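PDB 4RM4: cytochrome P450 from Bacillus subtilis subsp. subtilis, which binds heme and probably acts as a monooxygenase, using molecular oxygen to oxidise its substrates. Local coordinates for residues R283-V288 against S384-G388; P287-A293 against D308-V314. All coordinates share one frame; numbering follows the deposited sequence.

Contact 1 of 2, residues R283-V288 against S384-G388; sequences RAPAPV and SVIYG. With HEM (protoporphyrin IX containing Fe), chain B.
Pro285 and Tyr387 meet where two irregular segments run in opposite directions, their CA atoms 4.7 Å apart. The backbones join here: Tyr387 N donates to Pro285 O at 3.0 Å. In return, Pro285 CA makes a CA-H...O contact with Tyr387 O at 3.5 Å. Farther along, the chains separate and water 1 fills in, accepting from Val288 N at 3.1 Å. It also lies unusually close to Val385 O, so that bond is doubtful.

Tyr387 is the main side chain of the contact. With CG anti to the backbone N (chi1 -176°), its ring reaches Arg283, and the side chains cross at a slant. The ring edge meets the aliphatic part of Arg283, with Tyr387 CE2 3.6 Å from Arg283 CG. Arg283 NE donates to Tyr387 OH at 3.2 Å (N-H...O 149°). The hydroxyl lies in the guanidinium plane, and ring and guanidinium are nearly coplanar (7°). Both polar ends have further partners: Arg283 forms a salt bridge with Glu257, and Tyr387 OH bonds to Tyr24 O.

At the other end, Pro287 CD rests 3.4 Å from Val385 O, beside the backbone of Ile386. Val288 CG1 packs over Val385 CA. On the heme side, Pro285 CD touches the porphyrin methyl CMB at 3.7 Å.

The loop after helix 272-282 is thus fixed from behind while Pro285 meets the heme. In P450 enzymes these two regions often contribute to the substrate pocket, and may do so here. The Glu257 carboxylate probably balances the buried Arg283 charge; the Tyr387 hydroxyl gives NE an acceptor and orients the guanidinium.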
ATOM      1  N   ARG A 283      -1.373   4.007  11.240  1.00 11.71           N
ATOM      2  CA  ARG A 283      -0.653   4.788  10.231  1.00 13.11           C
ATOM      3  C   ARG A 283      -0.735   4.174   8.827  1.00 15.33           C
ATOM      4  O   ARG A 283       0.278   3.817   8.225  1.00 16.62           O
ATOM      5  CB  ARG A 283       0.813   5.013  10.643  1.00 16.18           C
ATOM      6  CG  ARG A 283       0.976   6.097  11.729  1.00 16.17           C
ATOM      7  CD  ARG A 283       2.447   6.377  12.086  1.00 15.62           C
ATOM      8  NE  ARG A 283       2.596   7.617  12.866  1.00 19.93           N
ATOM      9  CZ  ARG A 283       2.866   7.668  14.170  1.00 21.74           C
ATOM     10  NH1 ARG A 283       3.029   6.554  14.871  1.00 17.02           N
ATOM     11  NH2 ARG A 283       2.975   8.849  14.782  1.00 17.66           N
ATOM     12  N   ALA A 284      -1.965   4.072   8.333  1.00 17.39           N
ATOM     13  CA  ALA A 284      -2.246   3.505   7.014  1.00 13.91           C
ATOM     14  C   ALA A 284      -1.439   4.265   5.976  1.00 15.53           C
ATOM     15  O   ALA A 284      -1.434   5.484   5.984  1.00 16.47           O
ATOM     16  CB  ALA A 284      -3.746   3.628   6.717  1.00 16.18           C
ATOM     17  N   PRO A 285      -0.770   3.536   5.067  1.00 17.94           N
ATOM     18  CA  PRO A 285       0.051   4.134   4.009  1.00 18.96           C
ATOM     19  C   PRO A 285      -0.792   4.779   2.903  1.00 16.96           C
ATOM     20  O   PRO A 285      -0.322   5.681   2.207  1.00 15.06           O
ATOM     21  CB  PRO A 285       0.818   2.927   3.429  1.00 20.45           C
ATOM     22  CG  PRO A 285       0.616   1.803   4.379  1.00 20.75           C
ATOM     23  CD  PRO A 285      -0.683   2.070   5.078  1.00 16.88           C
ATOM     24  N   ALA A 286      -2.016   4.295   2.724  1.00 15.51           N
ATOM     25  CA  ALA A 286      -2.883   4.839   1.684  1.00 14.00           C
ATOM     26  C   ALA A 286      -4.104   5.476   2.335  1.00 14.66           C
ATOM     27  O   ALA A 286      -5.135   4.832   2.490  1.00 16.48           O
ATOM     28  CB  ALA A 286      -3.283   3.737   0.690  1.00 16.16           C
ATOM     29  N   PRO A 287      -3.984   6.753   2.731  1.00 20.45           N
ATOM     30  CA  PRO A 287      -4.973   7.405   3.610  1.00 14.73           C
ATOM     31  C   PRO A 287      -6.314   7.726   2.979  1.00 18.35           C
ATOM     32  O   PRO A 287      -7.272   7.950   3.720  1.00 15.60           O
ATOM     33  CB  PRO A 287      -4.281   8.718   4.000  1.00 18.32           C
ATOM     34  CG  PRO A 287      -3.331   8.987   2.871  1.00 17.93           C
ATOM     35  CD  PRO A 287      -2.818   7.620   2.475  1.00 17.12           C
ATOM     36  N   VAL A 288      -6.383   7.776   1.648  1.00 15.56           N
ATOM     37  CA  VAL A 288      -7.580   8.288   0.992  1.00 17.29           C
ATOM     38  C   VAL A 288      -7.901   7.528  -0.310  1.00 16.68           C
ATOM     39  O   VAL A 288      -7.010   7.167  -1.083  1.00 17.32           O
ATOM     40  CB  VAL A 288      -7.458   9.840   0.789  1.00 14.56           C
ATOM     41  CG1 VAL A 288      -6.293  10.182  -0.153  1.00 15.50           C
ATOM     42  CG2 VAL A 288      -8.760  10.435   0.288  1.00 15.76           C
ATOM     43  N   SER A 384      -0.525  14.396  -0.606  1.00 43.61           N
ATOM     44  CA  SER A 384      -1.835  14.156  -0.002  1.00 43.44           C
ATOM     45  C   SER A 384      -2.256  12.682   0.002  1.00 37.92           C
ATOM     46  O   SER A 384      -2.744  12.171   1.015  1.00 38.37           O
ATOM     47  CB  SER A 384      -2.905  15.005  -0.696  1.00 41.03           C
ATOM     48  OG  SER A 384      -2.801  16.366  -0.317  1.00 52.99           O
ATOM     49  N   VAL A 385      -2.053  12.002  -1.126  1.00 34.50           N
ATOM     50  CA  VAL A 385      -2.559  10.643  -1.312  1.00 38.21           C
ATOM     51  C   VAL A 385      -1.667   9.563  -0.679  1.00 27.57           C
ATOM     52  O   VAL A 385      -1.967   8.369  -0.755  1.00 24.97           O
ATOM     53  CB  VAL A 385      -2.777  10.346  -2.824  1.00 36.70           C
ATOM     54  CG1 VAL A 385      -1.472  10.509  -3.595  1.00 34.99           C
ATOM     55  CG2 VAL A 385      -3.362   8.960  -3.036  1.00 33.98           C
ATOM     56  N   ILE A 386      -0.571   9.987  -0.059  1.00 22.91           N
ATOM     57  CA  ILE A 386       0.423   9.062   0.471  1.00 26.53           C
ATOM     58  C   ILE A 386       0.746   9.414   1.920  1.00 24.31           C
ATOM     59  O   ILE A 386       0.832  10.591   2.257  1.00 27.79           O
ATOM     60  CB  ILE A 386       1.722   9.133  -0.363  1.00 27.03           C
ATOM     61  CG1 ILE A 386       1.450   8.691  -1.800  1.00 31.96           C
ATOM     62  CG2 ILE A 386       2.816   8.289   0.267  1.00 23.55           C
ATOM     63  CD1 ILE A 386       2.669   8.735  -2.695  1.00 33.61           C
ATOM     64  N   TYR A 387       0.883   8.405   2.779  1.00 22.06           N
ATOM     65  CA  TYR A 387       1.323   8.638   4.155  1.00 16.91           C
ATOM     66  C   TYR A 387       2.544   7.785   4.489  1.00 17.40           C
ATOM     67  O   TYR A 387       2.443   6.572   4.634  1.00 17.53           O
ATOM     68  CB  TYR A 387       0.200   8.383   5.172  1.00 15.84           C
ATOM     69  CG  TYR A 387       0.629   8.724   6.585  1.00 14.95           C
ATOM     70  CD1 TYR A 387       0.750  10.052   6.996  1.00 18.41           C
ATOM     71  CD2 TYR A 387       0.968   7.726   7.480  1.00 17.47           C
ATOM     72  CE1 TYR A 387       1.174  10.369   8.289  1.00 20.26           C
ATOM     73  CE2 TYR A 387       1.374   8.026   8.763  1.00 17.01           C
ATOM     74  CZ  TYR A 387       1.485   9.345   9.163  1.00 15.69           C
ATOM     75  OH  TYR A 387       1.898   9.622  10.441  1.00 17.89           O
ATOM     76  N   GLY A 388       3.701   8.421   4.623  1.00 18.70           N
ATOM     77  CA  GLY A 388       4.911   7.693   4.950  1.00 16.76           C
ATOM     78  C   GLY A 388       6.121   8.598   5.031  1.00 19.01           C
ATOM     79  O   GLY A 388       5.976   9.813   5.114  1.00 19.41           O
TER
HETATM   80  CHA HEM B 401      -6.179  -2.462  -3.632  1.00 13.97           C
HETATM   81  CHB HEM B 401      -3.934  -0.698   0.273  1.00 12.70           C
HETATM   82  CHC HEM B 401      -0.049  -3.483  -0.684  1.00 12.72           C
HETATM   83  CHD HEM B 401      -2.084  -4.865  -4.859  1.00 14.60           C
HETATM   84  C1A HEM B 401      -5.933  -1.767  -2.465  1.00 15.73           C
HETATM   85  C2A HEM B 401      -6.876  -0.939  -1.741  1.00 14.99           C
HETATM   86  C3A HEM B 401      -6.258  -0.452  -0.662  1.00 14.61           C
HETATM   87  C4A HEM B 401      -4.908  -0.964  -0.654  1.00 12.19           C
HETATM   88  CMA HEM B 401      -6.868   0.496   0.408  1.00 14.35           C
HETATM   89  CAA HEM B 401      -8.350  -0.669  -2.131  1.00 15.35           C
HETATM   90  CBA HEM B 401      -8.433   0.390  -3.215  1.00 14.92           C
HETATM   91  CGA HEM B 401      -9.850   0.881  -3.406  1.00 17.03           C
HETATM   92  O1A HEM B 401     -10.017   1.820  -4.225  1.00 17.48           O
HETATM   93  O2A HEM B 401     -10.787   0.352  -2.754  1.00 14.94           O
HETATM   94  C1B HEM B 401      -2.719  -1.332   0.353  1.00 13.19           C
HETATM   95  C2B HEM B 401      -1.801  -1.235   1.472  1.00 11.63           C
HETATM   96  C3B HEM B 401      -0.727  -1.987   1.193  1.00 11.00           C
HETATM   97  C4B HEM B 401      -0.929  -2.612  -0.093  1.00 14.32           C
HETATM   98  CMB HEM B 401      -2.056  -0.385   2.735  1.00 14.46           C
HETATM   99  CAB HEM B 401       0.534  -2.262   2.044  1.00 14.12           C
HETATM  100  CBB HEM B 401       0.521  -2.058   3.362  1.00 20.59           C
HETATM  101  C1C HEM B 401      -0.277  -4.121  -1.875  1.00 16.31           C
HETATM  102  C2C HEM B 401       0.592  -5.099  -2.502  1.00 13.19           C
HETATM  103  C3C HEM B 401       0.015  -5.471  -3.652  1.00 14.14           C
HETATM  104  C4C HEM B 401      -1.221  -4.751  -3.788  1.00 13.03           C
HETATM  105  CMC HEM B 401       1.921  -5.581  -1.884  1.00 13.85           C
HETATM  106  CAC HEM B 401       0.493  -6.471  -4.732  1.00 15.02           C
HETATM  107  CBC HEM B 401       1.732  -6.969  -4.803  1.00 17.83           C
HETATM  108  C1D HEM B 401      -3.351  -4.332  -4.932  1.00 15.43           C
HETATM  109  C2D HEM B 401      -4.228  -4.503  -6.055  1.00 16.53           C
HETATM  110  C3D HEM B 401      -5.515  -3.757  -5.683  1.00 13.16           C
HETATM  111  C4D HEM B 401      -5.278  -3.212  -4.360  1.00 15.66           C
HETATM  112  CMD HEM B 401      -3.920  -5.285  -7.346  1.00 14.74           C
HETATM  113  CAD HEM B 401      -6.795  -3.636  -6.544  1.00 13.68           C
HETATM  114  CBD HEM B 401      -7.729  -4.785  -6.158  1.00 16.67           C
HETATM  115  CGD HEM B 401      -9.042  -4.654  -6.892  1.00 16.03           C
HETATM  116  O1D HEM B 401      -9.798  -5.663  -6.937  1.00 15.71           O
HETATM  117  O2D HEM B 401      -9.300  -3.551  -7.441  1.00 16.99           O
HETATM  118  NA  HEM B 401      -4.738  -1.748  -1.770  1.00 12.22           N
HETATM  119  NB  HEM B 401      -2.140  -2.176  -0.583  1.00 15.68           N
HETATM  120  NC  HEM B 401      -1.377  -3.925  -2.687  1.00 18.81           N
HETATM  121  ND  HEM B 401      -3.997  -3.585  -3.963  1.00 13.15           N
HETATM  122 FE   HEM B 401      -3.138  -2.972  -2.175  1.00 16.37          FE
HETATM  123  O   HOH W   1      -4.165   7.124  -0.437  1.00 20.39           O
HETATM  124  O   HOH W   2      -2.342  -0.870  -3.119  1.00 24.37           O

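Contact 2 of 2, residues P287-A293 against D308-V314; sequences PVLRRIA and DMVLAFV. With HEM (protoporphyrin IX containing Fe), chain B.
Arg291 and Val310 form a hydrogen-bonded pair at the middle of two antiparallel strands, 289-293 and 309-312. Their axes approach to 4.7 Å, at 148° between directions. Leu289 and Ala312 form a second such pair, and Ala293 N bonds to Asp308 O at the far end.

The buried face carries Leu289, Arg291, Val310 and Ala312. It packs toward helix 53-61 and the heme. Arg291 bends at chi2 (-74°), and its guanidinium meets the heme propionate in plane. Arg291 NH1 donates to heme O1A at 2.9 Å, and Arg291 NH2 to heme O2A at 2.8 Å. Each nitrogen has a second acceptor: Arg291 NH1 holds Arg290 O at 3.0 Å, and Arg291 NH2 holds Val60 O. This grip fixes the rotation of the guanidinium. With an alanine here, this carboxylate would probably lose its two-pronged charged partner, and Val60 O and Arg290 O a donor each. Leu289 CD1 lies beside the same propionate and against Val314 CG1, at 3.9 Å from the latter.

The other face is closer to solvent. Exposed Arg290 lies side by side with Leu311, whose CD2 sits over one guanidinium face and 3.5 Å from Arg290 CG. Ile292 CD1 and Met309 CE are a locally tight pair, also at 3.5 Å. Next to Leu289, Val288 CG2 makes a CH-pi contact over the centre of the Phe313 ring, 3.8 Å from its centroid and 7° off the normal. Phe51 stacks on that ring.

These are two neighbouring strands of the mixed five-stranded sheet of the P450 fold, whose strand after the K helix commonly supplies an arginine to a heme propionate.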
ATOM      1  N   PRO A 287      -3.984   6.753   2.731  1.00 20.45           N
ATOM      2  CA  PRO A 287      -4.973   7.405   3.610  1.00 14.73           C
ATOM      3  C   PRO A 287      -6.314   7.726   2.979  1.00 18.35           C
ATOM      4  O   PRO A 287      -7.272   7.950   3.720  1.00 15.60           O
ATOM      5  CB  PRO A 287      -4.281   8.718   4.000  1.00 18.32           C
ATOM      6  CG  PRO A 287      -3.331   8.987   2.871  1.00 17.93           C
ATOM      7  CD  PRO A 287      -2.818   7.620   2.475  1.00 17.12           C
ATOM      8  N   VAL A 288      -6.383   7.776   1.648  1.00 15.56           N
ATOM      9  CA  VAL A 288      -7.580   8.288   0.992  1.00 17.29           C
ATOM     10  C   VAL A 288      -7.901   7.528  -0.310  1.00 16.68           C
ATOM     11  O   VAL A 288      -7.010   7.167  -1.083  1.00 17.32           O
ATOM     12  CB  VAL A 288      -7.458   9.840   0.789  1.00 14.56           C
ATOM     13  CG1 VAL A 288      -6.293  10.182  -0.153  1.00 15.50           C
ATOM     14  CG2 VAL A 288      -8.760  10.435   0.288  1.00 15.76           C
ATOM     15  N   LEU A 289      -9.185   7.260  -0.539  1.00 14.03           N
ATOM     16  CA  LEU A 289      -9.595   6.477  -1.689  1.00 14.42           C
ATOM     17  C   LEU A 289     -10.694   7.268  -2.403  1.00 16.59           C
ATOM     18  O   LEU A 289     -11.479   7.950  -1.749  1.00 17.96           O
ATOM     19  CB  LEU A 289     -10.119   5.117  -1.222  1.00 16.34           C
ATOM     20  CG  LEU A 289      -9.174   4.149  -0.516  1.00 16.91           C
ATOM     21  CD1 LEU A 289      -9.951   2.894  -0.093  1.00 17.93           C
ATOM     22  CD2 LEU A 289      -8.000   3.754  -1.416  1.00 18.73           C
ATOM     23  N   ARG A 290     -10.716   7.208  -3.731  1.00 17.13           N
ATOM     24  CA  ARG A 290     -11.678   7.965  -4.530  1.00 15.95           C
ATOM     25  C   ARG A 290     -12.823   7.093  -5.062  1.00 18.40           C
ATOM     26  O   ARG A 290     -12.624   5.938  -5.434  1.00 16.20           O
ATOM     27  CB  ARG A 290     -10.962   8.630  -5.716  1.00 20.64           C
ATOM     28  CG  ARG A 290      -9.831   9.585  -5.344  1.00 32.90           C
ATOM     29  CD  ARG A 290      -9.134  10.109  -6.597  1.00 32.60           C
ATOM     30  NE  ARG A 290      -8.052  11.039  -6.283  1.00 45.69           N
ATOM     31  CZ  ARG A 290      -8.177  12.362  -6.286  1.00 51.43           C
ATOM     32  NH1 ARG A 290      -9.340  12.922  -6.592  1.00 49.07           N
ATOM     33  NH2 ARG A 290      -7.137  13.129  -5.986  1.00 55.86           N
ATOM     34  N   ARG A 291     -14.027   7.656  -5.078  1.00 18.45           N
ATOM     35  CA  ARG A 291     -15.164   7.039  -5.752  1.00 16.48           C
ATOM     36  C   ARG A 291     -15.956   8.098  -6.506  1.00 18.74           C
ATOM     37  O   ARG A 291     -15.819   9.301  -6.256  1.00 22.00           O
ATOM     38  CB  ARG A 291     -16.088   6.325  -4.753  1.00 16.09           C
ATOM     39  CG  ARG A 291     -15.435   5.169  -3.968  1.00 16.82           C
ATOM     40  CD  ARG A 291     -15.250   3.967  -4.873  1.00 15.64           C
ATOM     41  NE  ARG A 291     -14.866   2.748  -4.165  1.00 14.74           N
ATOM     42  CZ  ARG A 291     -13.609   2.387  -3.919  1.00 16.68           C
ATOM     43  NH1 ARG A 291     -12.613   3.171  -4.299  1.00 13.49           N
ATOM     44  NH2 ARG A 291     -13.352   1.250  -3.278  1.00 15.84           N
ATOM     45  N   ILE A 292     -16.783   7.644  -7.438  1.00 19.47           N
ATOM     46  CA  ILE A 292     -17.731   8.520  -8.112  1.00 18.93           C
ATOM     47  C   ILE A 292     -19.125   8.008  -7.809  1.00 18.24           C
ATOM     48  O   ILE A 292     -19.380   6.816  -7.923  1.00 16.55           O
ATOM     49  CB  ILE A 292     -17.510   8.533  -9.642  1.00 21.04           C
ATOM     50  CG1 ILE A 292     -16.097   8.991  -9.964  1.00 25.38           C
ATOM     51  CG2 ILE A 292     -18.515   9.453 -10.332  1.00 22.02           C
ATOM     52  CD1 ILE A 292     -15.828  10.403  -9.581  1.00 28.06           C
ATOM     53  N   ALA A 293     -20.017   8.913  -7.414  1.00 22.55           N
ATOM     54  CA  ALA A 293     -21.414   8.568  -7.177  1.00 19.13           C
ATOM     55  C   ALA A 293     -22.082   8.178  -8.493  1.00 17.04           C
ATOM     56  O   ALA A 293     -22.011   8.928  -9.452  1.00 19.02           O
ATOM     57  CB  ALA A 293     -22.133   9.751  -6.565  1.00 16.63           C
ATOM     58  N   ASP A 308     -20.688  13.089  -8.778  1.00 22.48           N
ATOM     59  CA  ASP A 308     -19.805  13.788  -7.836  1.00 19.30           C
ATOM     60  C   ASP A 308     -18.644  12.905  -7.399  1.00 20.16           C
ATOM     61  O   ASP A 308     -18.819  11.713  -7.180  1.00 20.74           O
ATOM     62  CB  ASP A 308     -20.572  14.218  -6.590  1.00 21.40           C
ATOM     63  CG  ASP A 308     -21.356  15.499  -6.800  1.00 27.82           C
ATOM     64  OD1 ASP A 308     -21.488  15.945  -7.959  1.00 24.51           O
ATOM     65  OD2 ASP A 308     -21.842  16.053  -5.799  1.00 23.76           O
ATOM     66  N   MET A 309     -17.466  13.503  -7.252  1.00 17.98           N
ATOM     67  CA  MET A 309     -16.301  12.779  -6.763  1.00 21.07           C
ATOM     68  C   MET A 309     -16.305  12.806  -5.233  1.00 18.15           C
ATOM     69  O   MET A 309     -16.675  13.806  -4.631  1.00 16.69           O
ATOM     70  CB  MET A 309     -15.025  13.421  -7.299  1.00 19.14           C
ATOM     71  CG  MET A 309     -13.755  12.953  -6.618  1.00 29.92           C
ATOM     72  SD  MET A 309     -13.055  11.517  -7.420  1.00 41.48           S
ATOM     73  CE  MET A 309     -12.863  12.119  -9.095  1.00 39.29           C
ATOM     74  N   VAL A 310     -15.936  11.685  -4.613  1.00 16.96           N
ATOM     75  CA  VAL A 310     -15.893  11.576  -3.154  1.00 16.80           C
ATOM     76  C   VAL A 310     -14.539  11.044  -2.707  1.00 19.92           C
ATOM     77  O   VAL A 310     -14.047  10.058  -3.249  1.00 17.81           O
ATOM     78  CB  VAL A 310     -16.967  10.601  -2.627  1.00 20.31           C
ATOM     79  CG1 VAL A 310     -16.873  10.466  -1.110  1.00 18.39           C
ATOM     80  CG2 VAL A 310     -18.369  11.059  -3.054  1.00 22.40           C
ATOM     81  N   LEU A 311     -13.931  11.718  -1.737  1.00 15.09           N
ATOM     82  CA  LEU A 311     -12.697  11.250  -1.119  1.00 13.02           C
ATOM     83  C   LEU A 311     -13.017  10.595   0.236  1.00 14.83           C
ATOM     84  O   LEU A 311     -13.535  11.240   1.138  1.00 14.01           O
ATOM     85  CB  LEU A 311     -11.722  12.415  -0.938  1.00 15.93           C
ATOM     86  CG  LEU A 311     -11.221  13.105  -2.209  1.00 19.90           C
ATOM     87  CD1 LEU A 311     -10.374  14.318  -1.831  1.00 20.60           C
ATOM     88  CD2 LEU A 311     -10.413  12.139  -3.075  1.00 23.65           C
ATOM     89  N   ALA A 312     -12.713   9.307   0.369  1.00 12.99           N
ATOM     90  CA  ALA A 312     -13.016   8.579   1.596  1.00 13.27           C
ATOM     91  C   ALA A 312     -11.703   8.377   2.349  1.00 16.04           C
ATOM     92  O   ALA A 312     -10.841   7.627   1.906  1.00 14.99           O
ATOM     93  CB  ALA A 312     -13.680   7.244   1.270  1.00 16.62           C
ATOM     94  N   PHE A 313     -11.552   9.090   3.455  1.00 13.42           N
ATOM     95  CA  PHE A 313     -10.331   9.065   4.255  1.00 13.00           C
ATOM     96  C   PHE A 313     -10.239   7.876   5.202  1.00 13.09           C
ATOM     97  O   PHE A 313     -10.627   7.962   6.361  1.00 13.40           O
ATOM     98  CB  PHE A 313     -10.195  10.395   5.029  1.00 14.48           C
ATOM     99  CG  PHE A 313      -9.786  11.542   4.155  1.00 19.36           C
ATOM    100  CD1 PHE A 313      -8.451  11.895   4.034  1.00 20.11           C
ATOM    101  CD2 PHE A 313     -10.730  12.245   3.416  1.00 15.14           C
ATOM    102  CE1 PHE A 313      -8.061  12.926   3.190  1.00 22.81           C
ATOM    103  CE2 PHE A 313     -10.347  13.284   2.580  1.00 18.47           C
ATOM    104  CZ  PHE A 313      -9.021  13.626   2.464  1.00 20.00           C
ATOM    105  N   VAL A 314      -9.741   6.753   4.696  1.00 15.01           N
ATOM    106  CA  VAL A 314      -9.591   5.567   5.512  1.00 16.77           C
ATOM    107  C   VAL A 314      -8.628   5.841   6.671  1.00 12.99           C
ATOM    108  O   VAL A 314      -8.765   5.264   7.739  1.00 14.12           O
ATOM    109  CB  VAL A 314      -9.152   4.327   4.688  1.00 20.74           C
ATOM    110  CG1 VAL A 314     -10.248   3.922   3.677  1.00 16.58           C
ATOM    111  CG2 VAL A 314      -7.847   4.584   3.975  1.00 21.35           C
TER
HETATM  112  CHA HEM B 401      -6.179  -2.462  -3.632  1.00 13.97           C
HETATM  113  CHB HEM B 401      -3.934  -0.698   0.273  1.00 12.70           C
HETATM  114  CHC HEM B 401      -0.049  -3.483  -0.684  1.00 12.72           C
HETATM  115  CHD HEM B 401      -2.084  -4.865  -4.859  1.00 14.60           C
HETATM  116  C1A HEM B 401      -5.933  -1.767  -2.465  1.00 15.73           C
HETATM  117  C2A HEM B 401      -6.876  -0.939  -1.741  1.00 14.99           C
HETATM  118  C3A HEM B 401      -6.258  -0.452  -0.662  1.00 14.61           C
HETATM  119  C4A HEM B 401      -4.908  -0.964  -0.654  1.00 12.19           C
HETATM  120  CMA HEM B 401      -6.868   0.496   0.408  1.00 14.35           C
HETATM  121  CAA HEM B 401      -8.350  -0.669  -2.131  1.00 15.35           C
HETATM  122  CBA HEM B 401      -8.433   0.390  -3.215  1.00 14.92           C
HETATM  123  CGA HEM B 401      -9.850   0.881  -3.406  1.00 17.03           C
HETATM  124  O1A HEM B 401     -10.017   1.820  -4.225  1.00 17.48           O
HETATM  125  O2A HEM B 401     -10.787   0.352  -2.754  1.00 14.94           O
HETATM  126  C1B HEM B 401      -2.719  -1.332   0.353  1.00 13.19           C
HETATM  127  C2B HEM B 401      -1.801  -1.235   1.472  1.00 11.63           C
HETATM  128  C3B HEM B 401      -0.727  -1.987   1.193  1.00 11.00           C
HETATM  129  C4B HEM B 401      -0.929  -2.612  -0.093  1.00 14.32           C
HETATM  130  CMB HEM B 401      -2.056  -0.385   2.735  1.00 14.46           C
HETATM  131  CAB HEM B 401       0.534  -2.262   2.044  1.00 14.12           C
HETATM  132  CBB HEM B 401       0.521  -2.058   3.362  1.00 20.59           C
HETATM  133  C1C HEM B 401      -0.277  -4.121  -1.875  1.00 16.31           C
HETATM  134  C2C HEM B 401       0.592  -5.099  -2.502  1.00 13.19           C
HETATM  135  C3C HEM B 401       0.015  -5.471  -3.652  1.00 14.14           C
HETATM  136  C4C HEM B 401      -1.221  -4.751  -3.788  1.00 13.03           C
HETATM  137  CMC HEM B 401       1.921  -5.581  -1.884  1.00 13.85           C
HETATM  138  CAC HEM B 401       0.493  -6.471  -4.732  1.00 15.02           C
HETATM  139  CBC HEM B 401       1.732  -6.969  -4.803  1.00 17.83           C
HETATM  140  C1D HEM B 401      -3.351  -4.332  -4.932  1.00 15.43           C
HETATM  141  C2D HEM B 401      -4.228  -4.503  -6.055  1.00 16.53           C
HETATM  142  C3D HEM B 401      -5.515  -3.757  -5.683  1.00 13.16           C
HETATM  143  C4D HEM B 401      -5.278  -3.212  -4.360  1.00 15.66           C
HETATM  144  CMD HEM B 401      -3.920  -5.285  -7.346  1.00 14.74           C
HETATM  145  CAD HEM B 401      -6.795  -3.636  -6.544  1.00 13.68           C
HETATM  146  CBD HEM B 401      -7.729  -4.785  -6.158  1.00 16.67           C
HETATM  147  CGD HEM B 401      -9.042  -4.654  -6.892  1.00 16.03           C
HETATM  148  O1D HEM B 401      -9.798  -5.663  -6.937  1.00 15.71           O
HETATM  149  O2D HEM B 401      -9.300  -3.551  -7.441  1.00 16.99           O
HETATM  150  NA  HEM B 401      -4.738  -1.748  -1.770  1.00 12.22           N
HETATM  151  NB  HEM B 401      -2.140  -2.176  -0.583  1.00 15.68           N
HETATM  152  NC  HEM B 401      -1.377  -3.925  -2.687  1.00 18.81           N
HETATM  153  ND  HEM B 401      -3.997  -3.585  -3.963  1.00 13.15           N
HETATM  154 FE   HEM B 401      -3.138  -2.972  -2.175  1.00 16.37          FE
HETATM  155  O   HOH W   2      -2.342  -0.870  -3.119  1.00 24.37           O

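The first segments of contact 1 and contact 2 overlap at Pro287 and Val288, because 283-288 leads directly into strand 289-293. The contact centres are 13 Å apart, and contact 2 is nested inside the loop that contact 1 closes. The two also touch directly: Ala286 O of contact 1 packs on Val314 CG2 of contact 2 at 3.1 Å. Together they follow one side of the heme, contact 1 at the porphyrin rim and contact 2 at a propionate. The side chains of Ala286 and Leu289 each lie about 9 Å from that of Cys349, the probable axial ligand. Water 2 binds the iron at 2.4 Å from heme FE.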